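CdiI toxin (Salmonella enterica subsp. enterica serovar Rubislaw str. ATCC 10717, PDB 4ZQU) neutralises its cognate CdiA-CT toxin as the immunity protein of a contact-dependent growth inhibition system. Local coordinates at residues D158-P161 and T162-G165; R89-E92 and R93-W97; V54-A57 and L58-R62. All coordinates share one frame; numbering follows the deposited sequence.

Contact 1 of 3, residues D158-P161 and T162-G165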
loop_
_atom_site.group_PDB
_atom_site.type_symbol
_atom_site.label_atom_id
_atom_site.label_comp_id
_atom_site.label_asym_id
_atom_site.label_seq_id
_atom_site.Cartn_x
_atom_site.Cartn_y
_atom_site.Cartn_z
ATOM N N ASP B 158 -16.630 -12.278 17.244
ATOM C CA ASP B 158 -17.299 -12.087 18.529
ATOM C C ASP B 158 -16.302 -11.870 19.659
ATOM O O ASP B 158 -16.667 -11.927 20.832
ATOM C CB ASP B 158 -18.191 -13.286 18.859
ATOM C CG ASP B 158 -19.353 -13.434 17.897
ATOM O OD1 ASP B 158 -19.783 -12.419 17.311
ATOM O OD2 ASP B 158 -19.838 -14.571 17.728
ATOM N N SER B 159 -15.045 -11.631 19.299
ATOM C CA SER B 159 -13.995 -11.388 20.282
ATOM C C SER B 159 -14.343 -10.201 21.167
ATOM O O SER B 159 -14.823 -9.181 20.682
ATOM C CB SER B 159 -12.650 -11.139 19.592
ATOM O OG SER B 159 -12.245 -12.259 18.825
ATOM N N SER B 160 -14.106 -10.342 22.466
ATOM C CA SER B 160 -14.293 -9.235 23.394
ATOM C C SER B 160 -13.224 -8.171 23.150
ATOM O O SER B 160 -12.177 -8.469 22.575
ATOM C CB SER B 160 -14.234 -9.730 24.840
ATOM O OG SER B 160 -12.906 -10.045 25.215
ATOM N N PRO B 161 -13.493 -6.922 23.566
ATOM C CA PRO B 161 -12.504 -5.840 23.484
ATOM C C PRO B 161 -11.164 -6.198 24.125
ATOM O O PRO B 161 -10.114 -5.821 23.605
ATOM C CB PRO B 161 -13.182 -4.701 24.246
ATOM C CG PRO B 161 -14.632 -4.929 24.011
ATOM C CD PRO B 161 -14.812 -6.424 23.997
ATOM N N THR B 162 -11.209 -6.920 25.241
ATOM C CA THR B 162 -9.997 -7.350 25.924
ATOM C C THR B 162 -9.224 -8.347 25.066
ATOM O O THR B 162 -7.999 -8.277 24.972
ATOM C CB THR B 162 -10.316 -7.982 27.293
ATOM O OG1 THR B 162 -11.075 -7.057 28.082
ATOM C CG2 THR B 162 -9.036 -8.340 28.033
ATOM N N GLU B 163 -9.952 -9.267 24.437
ATOM C CA GLU B 163 -9.352 -10.245 23.536
ATOM C C GLU B 163 -8.737 -9.569 22.315
ATOM O O GLU B 163 -7.713 -10.014 21.794
ATOM C CB GLU B 163 -10.394 -11.279 23.097
ATOM C CG GLU B 163 -10.849 -12.208 24.213
ATOM C CD GLU B 163 -12.019 -13.086 23.814
ATOM O OE1 GLU B 163 -12.551 -12.910 22.702
ATOM O OE2 GLU B 163 -12.412 -13.952 24.620
ATOM N N ILE B 164 -9.364 -8.487 21.866
ATOM C CA ILE B 164 -8.881 -7.747 20.707
ATOM C C ILE B 164 -7.607 -6.969 21.037
ATOM O O ILE B 164 -6.626 -7.025 20.293
ATOM C CB ILE B 164 -9.961 -6.788 20.175
ATOM C CG1 ILE B 164 -11.130 -7.589 19.594
ATOM C CG2 ILE B 164 -9.383 -5.863 19.120
ATOM C CD1 ILE B 164 -12.262 -6.739 19.061
ATOM N N GLY B 165 -7.622 -6.254 22.159
ATOM C CA GLY B 165 -6.444 -5.541 22.619
ATOM C C GLY B 165 -5.286 -6.489 22.870
ATOM O O GLY B 165 -4.134 -6.170 22.576
HETATM O O HOH W 1 -10.730 -14.335 20.235
#

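Contact 2 of 3, residues R89-E92 and R93-W97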
loop_
_atom_site.group_PDB
_atom_site.type_symbol
_atom_site.label_atom_id
_atom_site.label_comp_id
_atom_site.label_asym_id
_atom_site.label_seq_id
_atom_site.Cartn_x
_atom_site.Cartn_y
_atom_site.Cartn_z
ATOM N N ARG B 89 -4.001 14.995 -1.741
ATOM C CA ARG B 89 -4.645 15.077 -0.434
ATOM C C ARG B 89 -4.152 13.974 0.487
ATOM O O ARG B 89 -3.969 14.185 1.687
ATOM C CB ARG B 89 -6.165 14.995 -0.573
ATOM C CG ARG B 89 -6.789 16.186 -1.268
ATOM C CD ARG B 89 -8.280 16.226 -1.011
ATOM N NE ARG B 89 -8.819 17.581 -1.085
ATOM C CZ ARG B 89 -9.679 18.090 -0.208
ATOM N NH1 ARG B 89 -10.098 17.357 0.817
ATOM N NH2 ARG B 89 -10.120 19.331 -0.354
ATOM N N THR B 90 -3.941 12.797 -0.091
ATOM C CA THR B 90 -3.427 11.651 0.646
ATOM C C THR B 90 -2.092 11.965 1.315
ATOM O O THR B 90 -1.932 11.774 2.520
ATOM C CB THR B 90 -3.258 10.432 -0.276
ATOM O OG1 THR B 90 -4.543 10.026 -0.762
ATOM C CG2 THR B 90 -2.617 9.281 0.470
ATOM N N VAL B 91 -1.143 12.458 0.528
ATOM C CA VAL B 91 0.185 12.782 1.034
ATOM C C VAL B 91 0.133 13.925 2.045
ATOM O O VAL B 91 0.830 13.900 3.057
ATOM C CB VAL B 91 1.143 13.151 -0.121
ATOM C CG1 VAL B 91 2.442 13.738 0.411
ATOM C CG2 VAL B 91 1.415 11.932 -0.991
ATOM N N GLU B 92 -0.713 14.916 1.781
ATOM C CA GLU B 92 -0.788 16.096 2.638
ATOM C C GLU B 92 -1.373 15.805 4.020
ATOM O O GLU B 92 -0.896 16.340 5.022
ATOM C CB GLU B 92 -1.601 17.193 1.952
ATOM C CG GLU B 92 -0.924 17.776 0.726
ATOM C CD GLU B 92 -1.537 19.093 0.300
ATOM O OE1 GLU B 92 -2.293 19.680 1.101
ATOM O OE2 GLU B 92 -1.257 19.541 -0.834
ATOM N N ARG B 93 -2.402 14.963 4.074
ATOM C CA ARG B 93 -3.020 14.618 5.352
ATOM C C ARG B 93 -2.116 13.672 6.125
ATOM O O ARG B 93 -2.190 13.589 7.348
ATOM C CB ARG B 93 -4.405 13.995 5.154
ATOM C CG ARG B 93 -4.400 12.606 4.563
ATOM C CD ARG B 93 -5.795 12.013 4.573
ATOM N NE ARG B 93 -6.712 12.742 3.703
ATOM C CZ ARG B 93 -7.123 12.309 2.514
ATOM N NH1 ARG B 93 -6.706 11.143 2.044
ATOM N NH2 ARG B 93 -7.957 13.043 1.795
ATOM N N TYR B 94 -1.260 12.961 5.400
ATOM C CA TYR B 94 -0.226 12.152 6.023
ATOM C C TYR B 94 0.811 13.059 6.673
ATOM O O TYR B 94 1.248 12.813 7.795
ATOM C CB TYR B 94 0.436 11.235 4.998
ATOM C CG TYR B 94 1.701 10.578 5.495
ATOM C CD1 TYR B 94 1.653 9.559 6.439
ATOM C CD2 TYR B 94 2.946 10.971 5.018
ATOM C CE1 TYR B 94 2.809 8.952 6.896
ATOM C CE2 TYR B 94 4.108 10.370 5.468
ATOM C CZ TYR B 94 4.034 9.361 6.406
ATOM O OH TYR B 94 5.187 8.756 6.858
ATOM N N ASP B 95 1.194 14.115 5.962
ATOM C CA ASP B 95 2.173 15.069 6.470
ATOM C C ASP B 95 1.649 15.789 7.706
ATOM O O ASP B 95 2.415 16.131 8.607
ATOM C CB ASP B 95 2.552 16.082 5.388
ATOM C CG ASP B 95 3.348 15.457 4.257
ATOM O OD1 ASP B 95 4.034 14.441 4.496
ATOM O OD2 ASP B 95 3.294 15.988 3.128
ATOM N N GLU B 96 0.341 16.017 7.745
ATOM C CA GLU B 96 -0.292 16.605 8.920
ATOM C C GLU B 96 -0.377 15.591 10.052
ATOM O O GLU B 96 -0.229 15.936 11.223
ATOM C CB GLU B 96 -1.683 17.134 8.576
ATOM C CG GLU B 96 -1.654 18.398 7.748
ATOM C CD GLU B 96 -0.862 19.502 8.422
ATOM O OE1 GLU B 96 -0.918 19.604 9.667
ATOM O OE2 GLU B 96 -0.178 20.264 7.706
ATOM N N TRP B 97 -0.618 14.337 9.691
ATOM C CA TRP B 97 -0.633 13.256 10.662
ATOM C C TRP B 97 0.731 13.137 11.326
ATOM O O TRP B 97 0.829 12.984 12.544
ATOM C CB TRP B 97 -1.018 11.939 9.987
ATOM C CG TRP B 97 -1.017 10.768 10.909
ATOM C CD1 TRP B 97 -2.063 10.318 11.661
ATOM C CD2 TRP B 97 0.079 9.886 11.176
ATOM N NE1 TRP B 97 -1.684 9.210 12.382
ATOM C CE2 TRP B 97 -0.374 8.926 12.103
ATOM C CE3 TRP B 97 1.401 9.816 10.723
ATOM C CZ2 TRP B 97 0.449 7.907 12.584
ATOM C CZ3 TRP B 97 2.217 8.804 11.204
ATOM C CH2 TRP B 97 1.738 7.863 12.124
HETATM O O HOH W 2 -9.718 15.166 2.138
#

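Contact 3 of 3, residues V54-A57 and L58-R62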
loop_
_atom_site.group_PDB
_atom_site.type_symbol
_atom_site.label_atom_id
_atom_site.label_comp_id
_atom_site.label_asym_id
_atom_site.label_seq_id
_atom_site.Cartn_x
_atom_site.Cartn_y
_atom_site.Cartn_z
ATOM N N VAL B 54 -9.472 0.133 19.347
ATOM C CA VAL B 54 -9.449 -0.498 18.038
ATOM C C VAL B 54 -10.865 -0.628 17.481
ATOM O O VAL B 54 -11.099 -0.363 16.304
ATOM C CB VAL B 54 -8.776 -1.885 18.092
ATOM C CG1 VAL B 54 -8.870 -2.581 16.746
ATOM C CG2 VAL B 54 -7.321 -1.750 18.518
ATOM N N LYS B 55 -11.812 -1.013 18.329
ATOM C CA LYS B 55 -13.185 -1.217 17.877
ATOM C C LYS B 55 -13.869 0.097 17.506
ATOM O O LYS B 55 -14.604 0.166 16.519
ATOM C CB LYS B 55 -13.998 -1.952 18.944
ATOM C CG LYS B 55 -14.712 -3.180 18.400
ATOM C CD LYS B 55 -15.603 -3.846 19.436
ATOM C CE LYS B 55 -16.544 -4.853 18.778
ATOM N NZ LYS B 55 -16.150 -5.169 17.370
ATOM N N ASP B 56 -13.621 1.137 18.296
ATOM C CA ASP B 56 -14.197 2.452 18.035
ATOM C C ASP B 56 -13.659 3.033 16.728
ATOM O O ASP B 56 -14.396 3.654 15.963
ATOM C CB ASP B 56 -13.908 3.400 19.198
ATOM C CG ASP B 56 -14.478 4.784 18.977
ATOM O OD1 ASP B 56 -15.710 4.950 19.096
ATOM O OD2 ASP B 56 -13.690 5.709 18.693
ATOM N N ALA B 57 -12.371 2.819 16.480
ATOM C CA ALA B 57 -11.742 3.249 15.238
ATOM C C ALA B 57 -12.321 2.496 14.046
ATOM O O ALA B 57 -12.547 3.075 12.986
ATOM C CB ALA B 57 -10.239 3.049 15.312
ATOM N N LEU B 58 -12.558 1.201 14.233
ATOM C CA LEU B 58 -13.133 0.358 13.188
ATOM C C LEU B 58 -14.551 0.784 12.842
ATOM O O LEU B 58 -14.973 0.693 11.688
ATOM C CB LEU B 58 -13.130 -1.113 13.618
ATOM C CG LEU B 58 -11.807 -1.871 13.528
ATOM C CD1 LEU B 58 -11.949 -3.260 14.114
ATOM C CD2 LEU B 58 -11.361 -1.954 12.089
ATOM N N SER B 59 -15.286 1.246 13.847
ATOM C CA SER B 59 -16.672 1.642 13.655
ATOM C C SER B 59 -16.783 2.880 12.768
ATOM O O SER B 59 -17.832 3.137 12.179
ATOM C CB SER B 59 -17.345 1.896 15.005
ATOM O OG SER B 59 -16.644 2.876 15.749
ATOM N N HIS B 60 -15.696 3.640 12.675
ATOM C CA HIS B 60 -15.677 4.846 11.855
ATOM C C HIS B 60 -15.106 4.589 10.468
ATOM O O HIS B 60 -14.968 5.512 9.666
ATOM C CB HIS B 60 -14.874 5.947 12.545
ATOM C CG HIS B 60 -15.560 6.525 13.740
ATOM N ND1 HIS B 60 -15.637 5.864 14.947
ATOM C CD2 HIS B 60 -16.223 7.695 13.909
ATOM C CE1 HIS B 60 -16.307 6.605 15.810
ATOM N NE2 HIS B 60 -16.673 7.719 15.208
ATOM N N SER B 61 -14.778 3.334 10.189
ATOM C CA SER B 61 -14.214 2.969 8.898
ATOM C C SER B 61 -15.276 2.999 7.810
ATOM O O SER B 61 -16.431 2.640 8.042
ATOM C CB SER B 61 -13.566 1.587 8.966
ATOM O OG SER B 61 -12.963 1.249 7.731
ATOM N N ARG B 62 -14.872 3.430 6.621
ATOM C CA ARG B 62 -15.783 3.521 5.490
ATOM C C ARG B 62 -15.464 2.494 4.411
ATOM O O ARG B 62 -14.303 2.227 4.112
ATOM C CB ARG B 62 -15.746 4.925 4.889
ATOM C CG ARG B 62 -16.358 5.995 5.768
ATOM C CD ARG B 62 -16.355 7.331 5.060
ATOM N NE ARG B 62 -15.011 7.887 4.948
ATOM C CZ ARG B 62 -14.639 8.756 4.013
ATOM N NH1 ARG B 62 -15.510 9.160 3.097
ATOM N NH2 ARG B 62 -13.395 9.215 3.989
#

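Contact 1 of 3, residues D158-P161 and T162-G165
Two backbone bonds open the helix here: I164 N donates to S160 O at 2.9 Å, and G165 N reaches P161 O almost straight (170° at the hydrogen). S160 and E163 complete the start as a capping box. S160 is the N-cap: E163 N gives its hydrogen to S160 OG at 3.2 Å. The return bond runs from S160 N to E163 OE1, 3.0 Å long, and arrives well above the carboxylate plane, 59° out of it. Each residue thus uses its side chain to satisfy the other's backbone N-H. S160 can do this because its hydroxyl stands between its own N and carbonyl carbon (chi1 74°), a rotation that turns OG to face the N-H of E163. The glutamate leaves with CG beside its own N and runs extended toward S160, E163 CG lying 3.1 Å from S160 OG. OE1 of E163 also comes against the backbone of S159, 3.2 Å from S159 CA. A water donates to S159 OG and, weakly, to the same OE1, while S159 OG is hydrogen-bonded to S156 O, earlier in the same loop. On the inner side the methylene of S159 meets I164, S159 CB to I164 CG1 at 3.9 Å. The cap therefore joins the loop that leaves strand 153-155 to the first turn of helix 161-172. That turn lies against helix 47-59, where P161 touches E52, T162 packs on D47 and L48, and I164 rests on V54.

Contact 2 of 3, residues R89-E92 and R93-W97
About two and a half turns near the start of helix 87-105 make this contact, a run of i to i+4 backbone bonds in which the side chain of R93 folds back over the preceding turn. R93 N donates to R89 O at 3.0 Å, and the next three N-H groups, of Y94, D95 and E96, repeat the pattern to T90, V91 and E92. A chi1 of 71° tucks CG of R93 back against the preceding turn, and with a further bend at chi3 the guanidinium is sent toward the helix start. One face of that group lies over the backbone: R89 O sits above its centre at 3.7 Å from the plane, and T90 N lies nearer the rim. R93 NH1 and NH2 donate to the carbonyls of L84 and D83, tying helix 87-105 to the short helix 82-85 before it. On another side V91 and D95 lie alongside each other, V91 CG1 to D95 OD2 at 3.6 Å. The helix also faces the CdiA-CT toxin: T90, V91 and Y94 pack on V76, P19 and G75 of the toxin chain, and Y94 OH is hydrogen-bonded to E140 OE2 of the immunity protein. Two like-charged arginines share one water at the edges of their guanidiniums: it accepts from R89 NH1 at 2.6 Å and from R93 NH2 at 2.8 Å.

Contact 3 of 3, residues V54-A57 and L58-R62
D56 O gathers the side chains of S59 and H60 at the C-terminal end of helix 47-59, where the last helical turn passes into the chain leading to R62. H60 ND1 donates to this carbonyl at 2.7 Å, and the bond is nearly straight, 161° at the hydrogen. The carbonyl oxygen lies at the edge of the imidazole, close to the ring plane. This requires ND1 to carry the hydrogen, while the overall charge of the ring remains open. S59 OG is also directed at D56 O, its chi1 of 57° swinging it back along the helix, but the modelled separation is too short to be trusted and the detail of this bond is doubtful. The D56 carboxylate crosses H60 with the two planes 62° apart, and D56 OD1 lies 3.7 Å from H60 CE1. Its other oxygen, OD2, has a hydrogen bond with H39 NE2 on strand 30-41, which helps hold the carboxylate in place. Before this end the regular pattern still holds, with L58 N bound to V54 O and S59 N to K55 O. After it, H60 N turns to A57 O at 3.2 Å, approaching from above the carbonyl plane, and A57 O also accepts from T23 OG1. Farther out, L58 packs on A8 and A10 of strand 8-14, and A57 on V21 of strand 19-26, laying the helix against the antiparallel sheet. V54, which also packs on I164 and L168 of helix 161-172, runs beside L58 in the same direction, V54 CG1 4.1 Å from L58 CD1.

Contacts 1 and 3 touch: their centres are about 14 Å apart, and I164 CG2 of the helix start meets V54 CG1 of helix 47-59 at 4.1 Å. Contact 1 thus begins the helix that lies against the one contact 3 ends. Contact 2 stands apart, its centre about 31 Å from that of contact 1, on the opposite side of the chain's centre, and about 20 Å from that of contact 3, with nearest atoms about 7 Å apart. Of the three, contact 2 alone is touched by the toxin chain; contacts 1 and 3 belong to the pairing of helices 47-59 and 161-172 within the immunity protein.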